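Local atomic coordinates of DNA repair protein RAD14 (Saccharomyces cerevisiae, PDB entry 5A3D), a protein that binds kinked, damaged DNA as part of nucleotide excision repair and is required for the incision step. Residues Glu47-Thr52 with Glu85-Ala90; Phe62-Lys67 with Gln79-Cys84. All coordinates share one frame; numbering follows the deposited sequence.

Interaction 1: residues Glu47-Thr52 with Glu85-Ala90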
loop_
_atom_site.group_PDB
_atom_site.type_symbol
_atom_site.label_atom_id
_atom_site.label_comp_id
_atom_site.label_asym_id
_atom_site.label_seq_id
_atom_site.Cartn_x
_atom_site.Cartn_y
_atom_site.Cartn_z
ATOM N N GLU B 47 -7.321 7.581 -14.726
ATOM C CA GLU B 47 -6.933 8.414 -15.878
ATOM C C GLU B 47 -7.888 9.568 -16.155
ATOM O O GLU B 47 -7.435 10.661 -16.423
ATOM C CB GLU B 47 -6.832 7.540 -17.132
ATOM C CG GLU B 47 -5.586 6.685 -17.235
ATOM C CD GLU B 47 -5.652 5.762 -18.468
ATOM O OE1 GLU B 47 -6.728 5.740 -19.095
ATOM O OE2 GLU B 47 -4.685 5.014 -18.765
ATOM N N ASP B 48 -9.191 9.315 -16.108
ATOM C CA ASP B 48 -10.214 10.283 -16.484
ATOM C C ASP B 48 -10.620 11.231 -15.354
ATOM O O ASP B 48 -10.917 12.400 -15.602
ATOM C CB ASP B 48 -11.483 9.587 -16.977
ATOM C CG ASP B 48 -11.272 8.822 -18.273
ATOM O OD1 ASP B 48 -10.145 8.909 -18.853
ATOM O OD2 ASP B 48 -12.249 8.073 -18.646
ATOM N N TYR B 49 -10.644 10.743 -14.124
ATOM C CA TYR B 49 -11.193 11.517 -13.026
ATOM C C TYR B 49 -10.214 11.823 -11.891
ATOM O O TYR B 49 -10.605 12.377 -10.845
ATOM C CB TYR B 49 -12.450 10.820 -12.480
ATOM C CG TYR B 49 -13.579 10.839 -13.479
ATOM C CD1 TYR B 49 -14.314 11.986 -13.711
ATOM C CD2 TYR B 49 -13.914 9.705 -14.182
ATOM C CE1 TYR B 49 -15.366 11.989 -14.619
ATOM C CE2 TYR B 49 -14.931 9.728 -15.141
ATOM C CZ TYR B 49 -15.677 10.839 -15.321
ATOM O OH TYR B 49 -16.732 10.881 -16.251
ATOM N N PHE B 50 -8.990 11.367 -12.074
ATOM C CA PHE B 50 -7.916 11.507 -11.107
ATOM C C PHE B 50 -8.273 10.939 -9.749
ATOM O O PHE B 50 -7.933 11.510 -8.716
ATOM C CB PHE B 50 -7.461 12.949 -11.082
ATOM C CG PHE B 50 -7.175 13.494 -12.457
ATOM C CD1 PHE B 50 -6.197 12.938 -13.259
ATOM C CD2 PHE B 50 -7.912 14.553 -12.955
ATOM C CE1 PHE B 50 -5.941 13.425 -14.529
ATOM C CE2 PHE B 50 -7.671 15.057 -14.227
ATOM C CZ PHE B 50 -6.693 14.462 -15.030
ATOM N N LEU B 51 -8.958 9.789 -9.735
ATOM C CA LEU B 51 -9.340 9.177 -8.452
ATOM C C LEU B 51 -8.218 8.277 -8.076
ATOM O O LEU B 51 -7.562 7.733 -8.954
ATOM C CB LEU B 51 -10.710 8.406 -8.503
ATOM C CG LEU B 51 -11.865 9.347 -8.940
ATOM C CD1 LEU B 51 -13.192 8.586 -8.833
ATOM C CD2 LEU B 51 -11.956 10.679 -8.214
ATOM N N THR B 52 -8.023 8.078 -6.776
ATOM C CA THR B 52 -6.907 7.186 -6.286
ATOM C C THR B 52 -7.304 5.812 -5.927
ATOM O O THR B 52 -8.488 5.506 -5.801
ATOM C CB THR B 52 -6.302 7.774 -5.010
ATOM O OG1 THR B 52 -7.275 7.700 -3.972
ATOM C CG2 THR B 52 -5.952 9.169 -5.239
ATOM N N GLU B 85 -21.697 7.609 -10.813
ATOM C CA GLU B 85 -21.074 7.565 -9.442
ATOM C C GLU B 85 -19.686 8.178 -9.382
ATOM O O GLU B 85 -19.349 9.048 -8.547
ATOM C CB GLU B 85 -20.997 6.124 -8.980
ATOM C CG GLU B 85 -22.312 5.612 -8.514
ATOM C CD GLU B 85 -22.245 4.222 -7.889
ATOM O OE1 GLU B 85 -21.142 3.698 -7.584
ATOM O OE2 GLU B 85 -23.385 3.669 -7.645
ATOM N N VAL B 86 -18.853 7.700 -10.310
ATOM C CA VAL B 86 -17.479 8.169 -10.515
ATOM C C VAL B 86 -17.430 9.712 -10.685
ATOM O O VAL B 86 -16.635 10.390 -10.042
ATOM C CB VAL B 86 -16.835 7.444 -11.739
ATOM C CG1 VAL B 86 -15.414 7.934 -11.916
ATOM C CG2 VAL B 86 -16.726 5.971 -11.402
ATOM N N GLU B 87 -18.244 10.215 -11.580
ATOM C CA GLU B 87 -18.247 11.611 -11.894
ATOM C C GLU B 87 -18.729 12.440 -10.706
ATOM O O GLU B 87 -18.196 13.492 -10.408
ATOM C CB GLU B 87 -19.132 11.825 -13.119
ATOM C CG GLU B 87 -19.172 13.220 -13.571
ATOM C CD GLU B 87 -19.985 13.314 -14.856
ATOM O OE1 GLU B 87 -19.328 13.138 -15.933
ATOM O OE2 GLU B 87 -21.223 13.546 -14.719
ATOM N N ALA B 88 -19.770 11.967 -10.050
ATOM C CA ALA B 88 -20.370 12.694 -8.918
ATOM C C ALA B 88 -19.339 12.872 -7.828
ATOM O O ALA B 88 -19.244 13.936 -7.236
ATOM C CB ALA B 88 -21.553 11.912 -8.386
ATOM N N PHE B 89 -18.570 11.817 -7.533
ATOM C CA PHE B 89 -17.469 11.881 -6.558
ATOM C C PHE B 89 -16.315 12.798 -7.007
ATOM O O PHE B 89 -15.780 13.578 -6.224
ATOM C CB PHE B 89 -16.932 10.454 -6.275
ATOM C CG PHE B 89 -15.853 10.439 -5.219
ATOM C CD1 PHE B 89 -16.198 10.431 -3.843
ATOM C CD2 PHE B 89 -14.510 10.623 -5.576
ATOM C CE1 PHE B 89 -15.210 10.466 -2.872
ATOM C CE2 PHE B 89 -13.532 10.692 -4.596
ATOM C CZ PHE B 89 -13.885 10.619 -3.253
ATOM N N ALA B 90 -15.914 12.653 -8.262
ATOM C CA ALA B 90 -14.856 13.410 -8.842
ATOM C C ALA B 90 -15.116 14.913 -8.850
ATOM O O ALA B 90 -14.199 15.700 -8.569
ATOM C CB ALA B 90 -14.615 12.925 -10.242
#
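Apolar packing carries most of this contact: Tyr49 and Leu51 reach across to one side of helix 83-94, where Val86, Phe89 and Ala90 receive them. The Tyr49 side chain crosses that of Val86 at about a right angle, and its ring atom CD2 comes within 3.2 Å of Val86 CG1, a tight approach. The other ring flank, through CD1, rests 3.6 Å from Ala90 CB, which lies one helical turn beyond Val86. Val86 CG1 is placed for this by its first torsion, anti to the backbone N (chi1 -179°), and it also meets Leu51 CD1 at 3.9 Å. The second Leu51 methyl, CD2, lies 3.7 Å from Phe89 CD2, at the edge of that ring and in its plane. In the DNA-binding domain of Rad14, this joins the C-terminal end of helix 42-49 and the turn after it to helix 83-94. The helix ends at Tyr49; Phe50 follows with a positive phi, and Leu51 reaches in from the turn that follows.

Polar contact is slight. Tyr49 OH makes a weak hydrogen bond to Glu87 OE1 at 3.5 Å, with ring and carboxylate planes 65° apart; its stronger partner is Arg83. Trp94 NE1 hydrogen-bonds to Tyr49 O.

Interaction 2: residues Phe62-Lys67 with Gln79-Cys84. With nucleotides of chain D.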
loop_
_atom_site.group_PDB
_atom_site.type_symbol
_atom_site.label_atom_id
_atom_site.label_comp_id
_atom_site.label_asym_id
_atom_site.label_seq_id
_atom_site.Cartn_x
_atom_site.Cartn_y
_atom_site.Cartn_z
ATOM N N PHE B 62 -18.290 3.338 -3.694
ATOM C CA PHE B 62 -18.739 3.009 -5.094
ATOM C C PHE B 62 -19.250 1.609 -5.189
ATOM O O PHE B 62 -18.630 0.632 -4.653
ATOM C CB PHE B 62 -17.578 3.099 -6.079
ATOM C CG PHE B 62 -16.987 4.465 -6.202
ATOM C CD1 PHE B 62 -17.696 5.510 -6.725
ATOM C CD2 PHE B 62 -15.733 4.749 -5.684
ATOM C CE1 PHE B 62 -17.121 6.775 -6.811
ATOM C CE2 PHE B 62 -15.150 5.967 -5.838
ATOM C CZ PHE B 62 -15.872 7.033 -6.354
ATOM N N HIS B 63 -20.254 1.426 -6.030
ATOM C CA HIS B 63 -20.646 0.067 -6.399
ATOM C C HIS B 63 -19.649 -0.342 -7.427
ATOM O O HIS B 63 -18.994 0.533 -8.050
ATOM C CB HIS B 63 -22.054 -0.031 -6.935
ATOM C CG HIS B 63 -23.117 0.284 -5.926
ATOM N ND1 HIS B 63 -23.623 1.562 -5.751
ATOM C CD2 HIS B 63 -23.803 -0.509 -5.076
ATOM C CE1 HIS B 63 -24.541 1.544 -4.792
ATOM N NE2 HIS B 63 -24.661 0.296 -4.365
ATOM N N ARG B 64 -19.435 -1.633 -7.582
ATOM C CA ARG B 64 -18.577 -2.050 -8.651
ATOM C C ARG B 64 -18.928 -3.488 -9.097
ATOM O O ARG B 64 -19.386 -4.292 -8.306
ATOM C CB ARG B 64 -17.095 -1.994 -8.307
ATOM C CG ARG B 64 -16.597 -2.924 -7.234
ATOM C CD ARG B 64 -15.108 -2.606 -6.814
ATOM N NE ARG B 64 -14.837 -1.334 -6.040
ATOM C CZ ARG B 64 -15.681 -0.690 -5.224
ATOM N NH1 ARG B 64 -16.877 -1.209 -4.890
ATOM N NH2 ARG B 64 -15.330 0.458 -4.681
ATOM N N LEU B 65 -18.731 -3.728 -10.366
ATOM C CA LEU B 65 -18.792 -5.036 -10.960
ATOM C C LEU B 65 -17.389 -5.540 -11.227
ATOM O O LEU B 65 -16.632 -4.896 -11.914
ATOM C CB LEU B 65 -19.479 -4.898 -12.281
ATOM C CG LEU B 65 -20.069 -6.129 -13.079
ATOM C CD1 LEU B 65 -20.204 -6.037 -14.617
ATOM C CD2 LEU B 65 -20.196 -7.519 -12.559
ATOM N N GLU B 66 -17.114 -6.771 -10.813
ATOM C CA GLU B 66 -15.834 -7.407 -11.148
ATOM C C GLU B 66 -15.992 -8.454 -12.196
ATOM O O GLU B 66 -17.023 -9.215 -12.242
ATOM C CB GLU B 66 -15.202 -7.938 -9.870
ATOM C CG GLU B 66 -14.653 -6.776 -9.108
ATOM C CD GLU B 66 -13.744 -7.128 -7.963
ATOM O OE1 GLU B 66 -13.564 -8.355 -7.722
ATOM O OE2 GLU B 66 -13.245 -6.129 -7.311
ATOM N N LYS B 67 -14.984 -8.554 -13.045
ATOM C CA LYS B 67 -14.915 -9.598 -14.060
ATOM C C LYS B 67 -13.517 -10.128 -14.198
ATOM O O LYS B 67 -12.559 -9.485 -13.724
ATOM C CB LYS B 67 -15.339 -9.003 -15.397
ATOM C CG LYS B 67 -16.583 -8.112 -15.279
ATOM C CD LYS B 67 -17.726 -8.672 -16.008
ATOM C CE LYS B 67 -18.140 -10.073 -15.686
ATOM N NZ LYS B 67 -19.646 -10.175 -15.947
ATOM N N GLN B 79 -12.162 -4.291 -12.695
ATOM C CA GLN B 79 -13.176 -3.586 -11.864
ATOM C C GLN B 79 -13.876 -2.477 -12.682
ATOM O O GLN B 79 -13.204 -1.669 -13.263
ATOM C CB GLN B 79 -12.548 -3.014 -10.604
ATOM C CG GLN B 79 -11.961 -4.151 -9.694
ATOM C CD GLN B 79 -11.219 -3.621 -8.486
ATOM O OE1 GLN B 79 -11.048 -2.425 -8.319
ATOM N NE2 GLN B 79 -10.827 -4.531 -7.588
ATOM N N LEU B 80 -15.196 -2.527 -12.743
ATOM C CA LEU B 80 -16.018 -1.663 -13.584
ATOM C C LEU B 80 -16.891 -0.808 -12.633
ATOM O O LEU B 80 -17.590 -1.309 -11.749
ATOM C CB LEU B 80 -16.838 -2.408 -14.585
ATOM C CG LEU B 80 -16.032 -3.319 -15.578
ATOM C CD1 LEU B 80 -16.977 -4.132 -16.411
ATOM C CD2 LEU B 80 -15.206 -2.405 -16.424
ATOM N N PHE B 81 -16.848 0.447 -12.895
ATOM C CA PHE B 81 -17.531 1.517 -12.085
ATOM C C PHE B 81 -18.525 2.247 -13.041
ATOM O O PHE B 81 -18.221 2.358 -14.242
ATOM C CB PHE B 81 -16.542 2.501 -11.526
ATOM C CG PHE B 81 -15.574 1.890 -10.593
ATOM C CD1 PHE B 81 -14.464 1.230 -11.098
ATOM C CD2 PHE B 81 -15.757 1.951 -9.209
ATOM C CE1 PHE B 81 -13.501 0.709 -10.229
ATOM C CE2 PHE B 81 -14.794 1.355 -8.358
ATOM C CZ PHE B 81 -13.672 0.738 -8.881
ATOM N N VAL B 82 -19.636 2.718 -12.483
ATOM C CA VAL B 82 -20.665 3.424 -13.328
ATOM C C VAL B 82 -20.288 4.911 -13.367
ATOM O O VAL B 82 -19.999 5.568 -12.323
ATOM C CB VAL B 82 -22.168 3.130 -12.986
ATOM C CG1 VAL B 82 -22.641 3.700 -11.670
ATOM C CG2 VAL B 82 -23.076 3.570 -14.139
ATOM N N ARG B 83 -20.341 5.436 -14.582
ATOM C CA ARG B 83 -19.899 6.783 -14.798
ATOM C C ARG B 83 -20.583 7.747 -13.839
ATOM O O ARG B 83 -19.901 8.585 -13.289
ATOM C CB ARG B 83 -20.000 7.247 -16.242
ATOM C CG ARG B 83 -19.443 8.651 -16.318
ATOM C CD ARG B 83 -19.462 9.252 -17.681
ATOM N NE ARG B 83 -18.857 8.541 -18.746
ATOM C CZ ARG B 83 -17.565 8.591 -19.010
ATOM N NH1 ARG B 83 -16.762 9.288 -18.196
ATOM N NH2 ARG B 83 -17.078 7.946 -20.073
ATOM N N CYS B 84 -21.900 7.640 -13.646
ATOM C CA CYS B 84 -22.578 8.684 -12.865
ATOM C C CYS B 84 -22.021 8.754 -11.399
ATOM O O CYS B 84 -21.939 9.813 -10.853
ATOM C CB CYS B 84 -24.096 8.506 -12.907
ATOM S SG CYS B 84 -24.731 6.922 -12.330
ATOM P P DG D 3 -8.829 -2.465 -14.533
ATOM O OP1 DG D 3 -10.111 -2.654 -13.785
ATOM O OP2 DG D 3 -8.395 -1.135 -14.912
ATOM O "O5'" DG D 3 -7.661 -3.154 -13.690
ATOM C "C5'" DG D 3 -7.788 -4.508 -13.263
ATOM C "C4'" DG D 3 -6.766 -4.794 -12.182
ATOM O "O4'" DG D 3 -5.438 -4.896 -12.753
ATOM C "C3'" DG D 3 -6.659 -3.758 -11.073
ATOM O "O3'" DG D 3 -6.449 -4.650 -9.986
ATOM C "C2'" DG D 3 -5.485 -2.894 -11.519
ATOM C "C1'" DG D 3 -4.585 -3.889 -12.246
ATOM N N9 DG D 3 -3.779 -3.394 -13.361
ATOM C C8 DG D 3 -4.152 -2.521 -14.354
ATOM N N7 DG D 3 -3.226 -2.344 -15.255
ATOM C C5 DG D 3 -2.166 -3.120 -14.810
ATOM C C6 DG D 3 -0.893 -3.334 -15.374
ATOM O O6 DG D 3 -0.414 -2.834 -16.392
ATOM N N1 DG D 3 -0.122 -4.187 -14.589
ATOM C C2 DG D 3 -0.549 -4.803 -13.439
ATOM N N2 DG D 3 0.322 -5.635 -12.849
ATOM N N3 DG D 3 -1.755 -4.652 -12.932
ATOM C C4 DG D 3 -2.507 -3.807 -13.665
ATOM O "O5'" DG D 1 -9.678 -5.476 -25.029
ATOM C "C5'" DG D 1 -10.410 -5.535 -23.784
ATOM C "C4'" DG D 1 -10.793 -4.136 -23.353
ATOM O "O4'" DG D 1 -12.135 -3.663 -23.638
ATOM C "C3'" DG D 1 -10.321 -3.520 -22.034
ATOM O "O3'" DG D 1 -9.159 -2.679 -22.227
ATOM C "C2'" DG D 1 -11.537 -2.757 -21.521
ATOM C "C1'" DG D 1 -12.697 -3.109 -22.458
ATOM N N9 DG D 1 -13.619 -4.084 -21.885
ATOM C C8 DG D 1 -13.426 -5.436 -21.724
ATOM N N7 DG D 1 -14.427 -6.029 -21.132
ATOM C C5 DG D 1 -15.319 -5.002 -20.851
ATOM C C6 DG D 1 -16.590 -5.031 -20.213
ATOM O O6 DG D 1 -17.194 -6.004 -19.739
ATOM N N1 DG D 1 -17.166 -3.765 -20.163
ATOM C C2 DG D 1 -16.590 -2.615 -20.647
ATOM N N2 DG D 1 -17.310 -1.491 -20.510
ATOM N N3 DG D 1 -15.394 -2.568 -21.217
ATOM C C4 DG D 1 -14.830 -3.792 -21.303
HETATM O O HOH W 1 -19.479 2.864 -9.542
#
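Residues Leu65 and Leu80 form an antiparallel hydrogen-bonded pair, Leu65 N to Leu80 O at 3.0 Å and Leu80 N to Leu65 O at 2.9 Å, between strands whose directions differ by 153°. This is the beta hairpin of the Rad14 DNA-binding domain, with 78-82 as the central strand of a three-stranded sheet. Past the paired residues, a water bridges His63 O and Val82 N.

Glu66 and Gln79, the adjoining non-hydrogen-bonded pair, run side by side with carboxylate and amide planes nearly coplanar in orientation; Glu66 OE2 lies 2.9 Å from Gln79 NE2, while Glu66 OE1 forms a salt bridge with Arg77. Phe81 points its edge toward the face of Phe62 in an offset edge-to-face pair, the planes nearly perpendicular. Arg64 CB sits over one face of Phe81, near the rim. The Arg64 chain bends at chi3 (70°), and its NE comes 3.6 Å from Phe81 CE2, the guanidinium plane steeply inclined to the ring; Arg64 NH2 bonds to Leu56 O. With an alanine here instead of Phe81, the edge that meets Phe62 is lost, and a gap would probably open beside that ring and next to Arg64.

At the DNA, Leu80 CD1 approaches DG1 N1 of chain D at 3.8 Å, and Gln79 N donates a nearly straight hydrogen bond (174°) to the phosphate oxygen OP1 of DG3 of chain D, 2.8 Å away.

How the interactions relate
Along the chain interaction 2 is nested within the loop closed by interaction 1: the order is 47-52, 62-67, 79-84, 85-90. Their centres lie 12 Å apart, and helix 83-94 serves both, since it starts directly after strand 78-82 and carries 85-90. Two probable hydrogen bonds tie the contacts together, Tyr49 OH with Arg83 NH1 at 2.5 Å and Glu85 OE2 with His63 ND1 at 2.8 Å, and Val86 CG2 packs on Phe81 CB at 3.5 Å. The helix packing of interaction 1 is therefore continuous with the hairpin of interaction 2, linking the DNA-contacting strand to the helical part of the domain, away from the zinc site.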